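Side-chain contacts in YfdX protein (Salmonella enterica I, PDB 6A02), which has no established biochemical activity but is implicated in the antibiotic stress response and virulence of Salmonella Typhi: residues L147-N151 / E152-Y156; G115-E118 / A119-A123; E132-L136 / Q137-K141. One frame throughout, in Å; residues are numbered along the deposited sequence. Where two conformers were deposited one is given.

In the fold
Three local contacts sample helices and their ends at different points of an elongated chain. In chain order, contact 2 lies on helix 113-122, contact 3 turns strand 125-135 into helix 136-151, and contact 1 ends that helix and starts helix 155-167. Contacts 1 and 3 therefore share a helix, their centres about 20 Å apart and nearest atoms about 7 Å apart, and both touch the third subunit of the tetramer. Contact 2 lies on the other side of the chain's centre, about 52 Å from contact 1 and about 35 Å from contact 3, centre to centre. Bound sodium ions lie about 11 Å from the M150 side chain and about 12 Å from that of L120.

Contact 1 (L147-N151 / E152-Y156); sequences LSLMN and EGKYY
L149 and K154 meet where helix 136-151 runs out, and their contact illustrates how a helix end can be tied off by backbone bonds and sheathed by side chains. The tight part is around the L149 carbonyl. K154 N donates to L149 O at 2.8 Å, while one residue earlier G153 N reaches M150 O at 2.9 Å from above its carbonyl plane. L149 CD2 lies against the K154 and E152 side chains where these converge, 3.9 Å from K154 CD and from E152 OE1. On another side of the turn, the Y155 ring lies obliquely to M150 O: CE1 is 3.6 Å from that oxygen, and CD1 is 4.2 Å from M150 CG. L149 and M150 are buried against A158 of helix 155-167, and Y91 of the third subunit packs on L149 and K154.

The outer side is looser and more polar. E152 N bonds to S148 O, and its CG, set beside its own backbone N (chi1 -63°), passes 3.3 Å from that same oxygen, and the chain runs on extended to its carboxylate. There K154 NZ meets E152 OE1 at 3.3 Å from above the carboxylate plane, 44° out of it, a salt bridge at the more exposed side of the turn. N151 is likewise exposed.

The positive phi of G153 (85°), a backbone shape that would press a CB against the preceding carbonyl, together with the two bonds back into the last turn, identifies a Schellman motif; K154 then serves as N-cap of the next helix.

Contact 2 (G115-E118 / A119-A123); sequences GTIE and ALKLA
E118 and K121, one turn apart, form a salt bridge along the flank of helix 113-122, a compact example of i to i+3 pairing. K121 NZ donates to E118 OE2 at 3.1 Å, arriving on the syn side and only 17° out of the carboxylate plane. The two chains reach this meeting differently: K121 is extended beyond CG, whereas E118 bends at chi2 (-50°), which brings its carboxylate back across the lysine, with OE1 3.7 Å from K121 CD.

Beneath, the backbone carbonyls of G115, T116, I117 and E118 are each taken by the N-H four residues on; L120 N to T116 O is 2.9 Å, while L122 N to E118 O stretches to 3.2 Å. D112 OD1 takes G115 N, and at the helix end A119 O takes A123 N. A119 CB lies 3.3 Å from G115 O. T116 OG1 bonds to D112 O, while CG2, anti to the backbone N, lies alongside L120, 3.9 Å from its CD1.

T116 and A119 rest on helix 94-109, through K107, M108 and K103, while I117 and L120 pack against V127 of strand 125-135. L120 additionally meets Y156 of the second subunit, placing this helix between a helix, a strand and a neighbouring chain.

Contact 3 (E132-L136 / Q137-K141); sequences ELIPL and QQTRK
The R140 guanidinium lies with one face over L136, whose CG stands 3.7 Å from R140 CZ, above the centre of the plane. L136 CD1 and CD2 spread over that same face, CD1 3.6 Å from R140 NE. At the edge, Q137 OE1 accepts from R140 NH1 at 3.1 Å, just 3° out of the guanidinium plane; Q137 folds at chi2 (55°) to bring its amide there. Outside the two segments, R140 NE bonds to L54 O, and W61 makes a cation-pi contact.

Where strand 125-135 gives way to helix 136-151, P135 O is gripped twice by T139: OG1 at 2.7 Å and N at 2.9 Å, from opposite faces of the carbonyl plane. The T139 hydroxyl also rests 3.8 Å from P135 CD, against the proline ring. Beside it, Q138 OE1 lies 3.7 Å from P135 CG, while its NE2 bonds to S126 of the third subunit.

Chemically, the helix start is well supplied with partners: P135 at the N-cap has its carbonyl oxygen accepting two hydrogen bonds, and D76 accepts from the N-H groups of Q137 and Q138. That carboxylate near the positive end of the helix dipole would be expected to stabilise the start electrostatically, while the in-plane bond to Q137 OE1, with the NE bond to L54 O, would limit the rotation of the R140 guanidinium.

Contact 1 (L147-N151 / E152-Y156)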
loop_
_atom_site.group_PDB
_atom_site.type_symbol
_atom_site.label_atom_id
_atom_site.label_comp_id
_atom_site.label_asym_id
_atom_site.label_seq_id
_atom_site.Cartn_x
_atom_site.Cartn_y
_atom_site.Cartn_z
ATOM N N LEU A 147 -19.455 -17.500 -4.677
ATOM C CA LEU A 147 -19.838 -18.846 -4.256
ATOM C C LEU A 147 -20.626 -19.553 -5.351
ATOM O O LEU A 147 -20.386 -20.736 -5.638
ATOM C CB LEU A 147 -20.649 -18.786 -2.964
ATOM C CG LEU A 147 -19.851 -18.698 -1.673
ATOM C CD1 LEU A 147 -20.780 -18.339 -0.528
ATOM C CD2 LEU A 147 -19.125 -20.013 -1.412
ATOM N N SER A 148 -21.556 -18.839 -5.992
ATOM C CA SER A 148 -22.314 -19.431 -7.091
ATOM C C SER A 148 -21.394 -19.864 -8.224
ATOM O O SER A 148 -21.564 -20.946 -8.799
ATOM C CB SER A 148 -23.348 -18.428 -7.594
ATOM O OG SER A 148 -24.314 -18.141 -6.595
ATOM N N LEU A 149 -20.413 -19.027 -8.567
ATOM C CA LEU A 149 -19.450 -19.405 -9.594
ATOM C C LEU A 149 -18.637 -20.618 -9.166
ATOM O O LEU A 149 -18.344 -21.499 -9.987
ATOM C CB LEU A 149 -18.529 -18.219 -9.906
ATOM C CG LEU A 149 -19.221 -17.053 -10.611
ATOM C CD1 LEU A 149 -18.366 -15.790 -10.548
ATOM C CD2 LEU A 149 -19.530 -17.408 -12.065
ATOM N N MET A 150 -18.259 -20.688 -7.883
ATOM C CA MET A 150 -17.556 -21.869 -7.393
ATOM C C MET A 150 -18.426 -23.118 -7.520
ATOM O O MET A 150 -17.940 -24.175 -7.943
ATOM C CB MET A 150 -17.098 -21.662 -5.951
ATOM C CG MET A 150 -16.003 -20.594 -5.802
ATOM S SD MET A 150 -15.493 -20.452 -4.074
ATOM C CE MET A 150 -14.889 -18.750 -4.038
ATOM N N ASN A 151 -19.715 -23.008 -7.190
ATOM C CA ASN A 151 -20.617 -24.149 -7.362
ATOM C C ASN A 151 -20.633 -24.611 -8.811
ATOM O O ASN A 151 -20.738 -25.813 -9.098
ATOM C CB ASN A 151 -22.039 -23.777 -6.934
ATOM C CG ASN A 151 -22.170 -23.529 -5.445
ATOM O OD1 ASN A 151 -21.354 -23.986 -4.649
ATOM N ND2 ASN A 151 -23.207 -22.800 -5.066
ATOM N N GLU A 152 -20.540 -23.667 -9.744
ATOM C CA GLU A 152 -20.552 -23.998 -11.161
ATOM C C GLU A 152 -19.205 -24.480 -11.680
ATOM O O GLU A 152 -19.126 -24.882 -12.844
ATOM C CB GLU A 152 -21.023 -22.793 -11.975
ATOM C CG GLU A 152 -22.446 -22.370 -11.676
ATOM C CD GLU A 152 -22.796 -21.025 -12.288
ATOM O OE1 GLU A 152 -21.912 -20.401 -12.903
ATOM O OE2 GLU A 152 -23.954 -20.590 -12.149
ATOM N N GLY A 153 -18.152 -24.454 -10.863
ATOM C CA GLY A 153 -16.829 -24.815 -11.322
ATOM C C GLY A 153 -16.050 -23.697 -11.980
ATOM O O GLY A 153 -14.983 -23.963 -12.544
ATOM N N LYS A 154 -16.546 -22.459 -11.923
ATOM C CA LYS A 154 -15.889 -21.312 -12.574
ATOM C C LYS A 154 -14.987 -20.590 -11.569
ATOM O O LYS A 154 -15.246 -19.461 -11.136
ATOM C CB LYS A 154 -16.932 -20.379 -13.178
ATOM C CG LYS A 154 -17.714 -20.999 -14.333
ATOM C CD LYS A 154 -18.750 -20.035 -14.888
ATOM C CE LYS A 154 -19.558 -20.684 -16.003
ATOM N NZ LYS A 154 -20.951 -20.171 -16.007
ATOM N N TYR A 155 -13.900 -21.279 -11.214
ATOM C CA TYR A 155 -13.075 -20.861 -10.085
ATOM C C TYR A 155 -12.304 -19.585 -10.385
ATOM O O TYR A 155 -12.250 -18.688 -9.538
ATOM C CB TYR A 155 -12.136 -21.989 -9.669
ATOM C CG TYR A 155 -12.875 -23.242 -9.275
ATOM C CD1 TYR A 155 -13.689 -23.264 -8.153
ATOM C CD2 TYR A 155 -12.773 -24.398 -10.038
ATOM C CE1 TYR A 155 -14.371 -24.421 -7.791
ATOM C CE2 TYR A 155 -13.452 -25.545 -9.689
ATOM C CZ TYR A 155 -14.248 -25.545 -8.568
ATOM O OH TYR A 155 -14.935 -26.689 -8.202
ATOM N N TYR A 156 -11.690 -19.487 -11.566
ATOM C CA TYR A 156 -10.969 -18.264 -11.905
ATOM C C TYR A 156 -11.891 -17.052 -11.856
ATOM O O TYR A 156 -11.521 -15.987 -11.335
ATOM C CB TYR A 156 -10.342 -18.381 -13.295
ATOM C CG TYR A 156 -9.361 -17.265 -13.556
ATOM C CD1 TYR A 156 -8.069 -17.329 -13.048
ATOM C CD2 TYR A 156 -9.722 -16.148 -14.299
ATOM C CE1 TYR A 156 -7.157 -16.303 -13.268
ATOM C CE2 TYR A 156 -8.815 -15.113 -14.521
ATOM C CZ TYR A 156 -7.541 -15.204 -14.002
ATOM O OH TYR A 156 -6.626 -14.195 -14.216
#

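Contact 2 (G115-E118 / A119-A123)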
loop_
_atom_site.group_PDB
_atom_site.type_symbol
_atom_site.label_atom_id
_atom_site.label_comp_id
_atom_site.label_asym_id
_atom_site.label_seq_id
_atom_site.Cartn_x
_atom_site.Cartn_y
_atom_site.Cartn_z
ATOM N N GLY A 115 -8.017 15.680 25.118
ATOM C CA GLY A 115 -6.804 16.139 25.765
ATOM C C GLY A 115 -5.552 15.509 25.190
ATOM O O GLY A 115 -4.492 16.142 25.165
ATOM N N THR A 116 -5.653 14.257 24.727
ATOM C CA THR A 116 -4.517 13.606 24.077
ATOM C C THR A 116 -4.160 14.318 22.780
ATOM O O THR A 116 -2.992 14.651 22.541
ATOM C CB THR A 116 -4.848 12.135 23.815
ATOM O OG1 THR A 116 -5.077 11.476 25.067
ATOM C CG2 THR A 116 -3.700 11.447 23.087
ATOM N N ILE A 117 -5.163 14.571 21.936
ATOM C CA ILE A 117 -4.928 15.281 20.680
ATOM C C ILE A 117 -4.308 16.645 20.945
ATOM O O ILE A 117 -3.353 17.055 20.271
ATOM C CB ILE A 117 -6.233 15.382 19.869
ATOM C CG1 ILE A 117 -6.802 13.985 19.602
ATOM C CG2 ILE A 117 -6.006 16.144 18.572
ATOM C CD1 ILE A 117 -5.809 13.037 18.948
ATOM N N GLU A 118 -4.818 17.359 21.950
ATOM C CA GLU A 118 -4.311 18.702 22.209
ATOM C C GLU A 118 -2.894 18.669 22.774
ATOM O O GLU A 118 -2.049 19.489 22.389
ATOM C CB GLU A 118 -5.284 19.477 23.098
ATOM C CG GLU A 118 -6.535 19.955 22.344
ATOM C CD GLU A 118 -6.209 20.689 21.034
ATOM O OE1 GLU A 118 -5.337 21.590 21.042
ATOM O OE2 GLU A 118 -6.824 20.364 19.994
ATOM N N ALA A 119 -2.602 17.718 23.667
ATOM C CA ALA A 119 -1.239 17.596 24.181
ATOM C C ALA A 119 -0.266 17.191 23.080
ATOM O O ALA A 119 0.878 17.663 23.042
ATOM C CB ALA A 119 -1.190 16.597 25.340
ATOM N N LEU A 120 -0.699 16.312 22.171
ATOM C CA LEU A 120 0.178 15.924 21.072
ATOM C C LEU A 120 0.482 17.103 20.158
ATOM O O LEU A 120 1.604 17.226 19.647
ATOM C CB LEU A 120 -0.419 14.745 20.300
ATOM C CG LEU A 120 -0.322 13.415 21.056
ATOM C CD1 LEU A 120 -1.068 12.320 20.311
ATOM C CD2 LEU A 120 1.128 13.016 21.275
ATOM N N LYS A 121 -0.498 17.989 19.952
ATOM C CA LYS A 121 -0.251 19.197 19.166
ATOM C C LYS A 121 0.853 20.039 19.792
ATOM O O LYS A 121 1.723 20.561 19.086
ATOM C CB LYS A 121 -1.535 20.014 19.030
ATOM C CG LYS A 121 -2.554 19.454 18.060
ATOM C CD LYS A 121 -3.735 20.411 17.927
ATOM C CE LYS A 121 -4.875 19.792 17.141
ATOM N NZ LYS A 121 -6.038 20.720 17.056
ATOM N N LEU A 122 0.846 20.170 21.122
ATOM C CA LEU A 122 1.924 20.889 21.788
ATOM C C LEU A 122 3.267 20.197 21.609
ATOM O O LEU A 122 4.308 20.861 21.670
ATOM C CB LEU A 122 1.605 21.063 23.274
ATOM C CG LEU A 122 0.401 21.943 23.606
ATOM C CD1 LEU A 122 0.276 22.102 25.116
ATOM C CD2 LEU A 122 0.506 23.303 22.931
ATOM N N ALA A 123 3.267 18.886 21.387
ATOM C CA ALA A 123 4.482 18.140 21.093
ATOM C C ALA A 123 4.861 18.191 19.624
ATOM O O ALA A 123 5.812 17.513 19.225
ATOM C CB ALA A 123 4.319 16.683 21.528
#

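Contact 3 (E132-L136 / Q137-K141)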
loop_
_atom_site.group_PDB
_atom_site.type_symbol
_atom_site.label_atom_id
_atom_site.label_comp_id
_atom_site.label_asym_id
_atom_site.label_seq_id
_atom_site.Cartn_x
_atom_site.Cartn_y
_atom_site.Cartn_z
ATOM N N GLU A 132 -10.852 2.282 7.460
ATOM C CA GLU A 132 -11.015 1.347 6.361
ATOM C C GLU A 132 -12.500 1.057 6.202
ATOM O O GLU A 132 -13.174 0.723 7.180
ATOM C CB GLU A 132 -10.254 0.064 6.681
ATOM C CG GLU A 132 -10.247 -0.928 5.552
ATOM C CD GLU A 132 -9.529 -2.230 5.891
ATOM O OE1 GLU A 132 -9.050 -2.378 7.031
ATOM O OE2 GLU A 132 -9.448 -3.110 5.003
ATOM N N LEU A 133 -13.004 1.181 4.970
ATOM C CA LEU A 133 -14.425 1.050 4.673
ATOM C C LEU A 133 -14.635 0.066 3.535
ATOM O O LEU A 133 -13.803 -0.040 2.626
ATOM C CB LEU A 133 -15.036 2.396 4.235
ATOM C CG LEU A 133 -14.630 3.665 4.999
ATOM C CD1 LEU A 133 -15.192 4.911 4.333
ATOM C CD2 LEU A 133 -15.095 3.597 6.441
ATOM N N ILE A 134 -15.778 -0.619 3.562
ATOM C CA ILE A 134 -16.225 -1.395 2.401
ATOM C C ILE A 134 -17.662 -1.039 2.056
ATOM O O ILE A 134 -18.453 -0.679 2.942
ATOM C CB ILE A 134 -16.110 -2.914 2.610
ATOM C CG1 ILE A 134 -16.951 -3.363 3.805
ATOM C CG2 ILE A 134 -14.635 -3.343 2.716
ATOM C CD1 ILE A 134 -17.150 -4.857 3.858
ATOM N N PRO A 135 -18.048 -1.147 0.783
ATOM C CA PRO A 135 -19.460 -0.990 0.406
ATOM C C PRO A 135 -20.189 -2.285 0.733
ATOM O O PRO A 135 -19.848 -3.348 0.215
ATOM C CB PRO A 135 -19.392 -0.754 -1.105
ATOM C CG PRO A 135 -18.145 -1.514 -1.535
ATOM C CD PRO A 135 -17.173 -1.399 -0.381
ATOM N N LEU A 136 -21.199 -2.200 1.598
ATOM C CA LEU A 136 -21.733 -3.417 2.203
ATOM C C LEU A 136 -22.451 -4.296 1.186
ATOM O O LEU A 136 -22.161 -5.497 1.072
ATOM C CB LEU A 136 -22.652 -3.069 3.370
ATOM C CG LEU A 136 -23.323 -4.250 4.078
ATOM C CD1 LEU A 136 -22.321 -5.306 4.543
ATOM C CD2 LEU A 136 -24.150 -3.730 5.254
ATOM N N GLN A 137 -23.405 -3.731 0.447
ATOM C CA GLN A 137 -24.188 -4.581 -0.441
ATOM C C GLN A 137 -23.360 -5.039 -1.629
ATOM O O GLN A 137 -23.487 -6.186 -2.070
ATOM C CB GLN A 137 -25.472 -3.883 -0.886
ATOM C CG GLN A 137 -26.508 -4.851 -1.453
ATOM C CD GLN A 137 -26.855 -5.983 -0.489
ATOM O OE1 GLN A 137 -27.068 -5.761 0.709
ATOM N NE2 GLN A 137 -26.901 -7.210 -1.010
ATOM N N GLN A 138 -22.494 -4.168 -2.149
ATOM C CA GLN A 138 -21.621 -4.564 -3.251
ATOM C C GLN A 138 -20.681 -5.694 -2.835
ATOM O O GLN A 138 -20.432 -6.626 -3.611
ATOM C CB GLN A 138 -20.867 -3.340 -3.771
ATOM C CG GLN A 138 -19.970 -3.598 -4.971
ATOM C CD GLN A 138 -19.434 -2.306 -5.595
ATOM O OE1 GLN A 138 -19.396 -1.244 -4.957
ATOM N NE2 GLN A 138 -19.004 -2.399 -6.851
ATOM N N THR A 139 -20.168 -5.644 -1.604
ATOM C CA THR A 139 -19.332 -6.740 -1.122
ATOM C C THR A 139 -20.141 -8.012 -0.925
ATOM O O THR A 139 -19.691 -9.100 -1.302
ATOM C CB THR A 139 -18.605 -6.347 0.167
ATOM O OG1 THR A 139 -17.883 -5.132 -0.059
ATOM C CG2 THR A 139 -17.605 -7.425 0.592
ATOM N N ARG A 140 -21.339 -7.898 -0.338
ATOM C CA ARG A 140 -22.210 -9.063 -0.203
ATOM C C ARG A 140 -22.438 -9.734 -1.550
ATOM O O ARG A 140 -22.342 -10.961 -1.673
ATOM C CB ARG A 140 -23.555 -8.653 0.398
ATOM C CG ARG A 140 -23.520 -8.424 1.883
ATOM C CD ARG A 140 -24.809 -7.758 2.326
ATOM N NE ARG A 140 -24.922 -7.695 3.779
ATOM C CZ ARG A 140 -25.850 -6.992 4.415
ATOM N NH1 ARG A 140 -26.735 -6.289 3.717
ATOM N NH2 ARG A 140 -25.897 -6.994 5.744
ATOM N N LYS A 141 -22.730 -8.930 -2.577
ATOM C CA LYS A 141 -22.995 -9.485 -3.903
ATOM C C LYS A 141 -21.767 -10.184 -4.471
ATOM O O LYS A 141 -21.884 -11.255 -5.072
ATOM C CB LYS A 141 -23.496 -8.398 -4.854
ATOM C CG LYS A 141 -23.880 -8.922 -6.239
ATOM C CD LYS A 141 -24.510 -7.824 -7.086
ATOM C CE LYS A 141 -24.806 -8.303 -8.500
ATOM N NZ LYS A 141 -25.194 -7.163 -9.383
#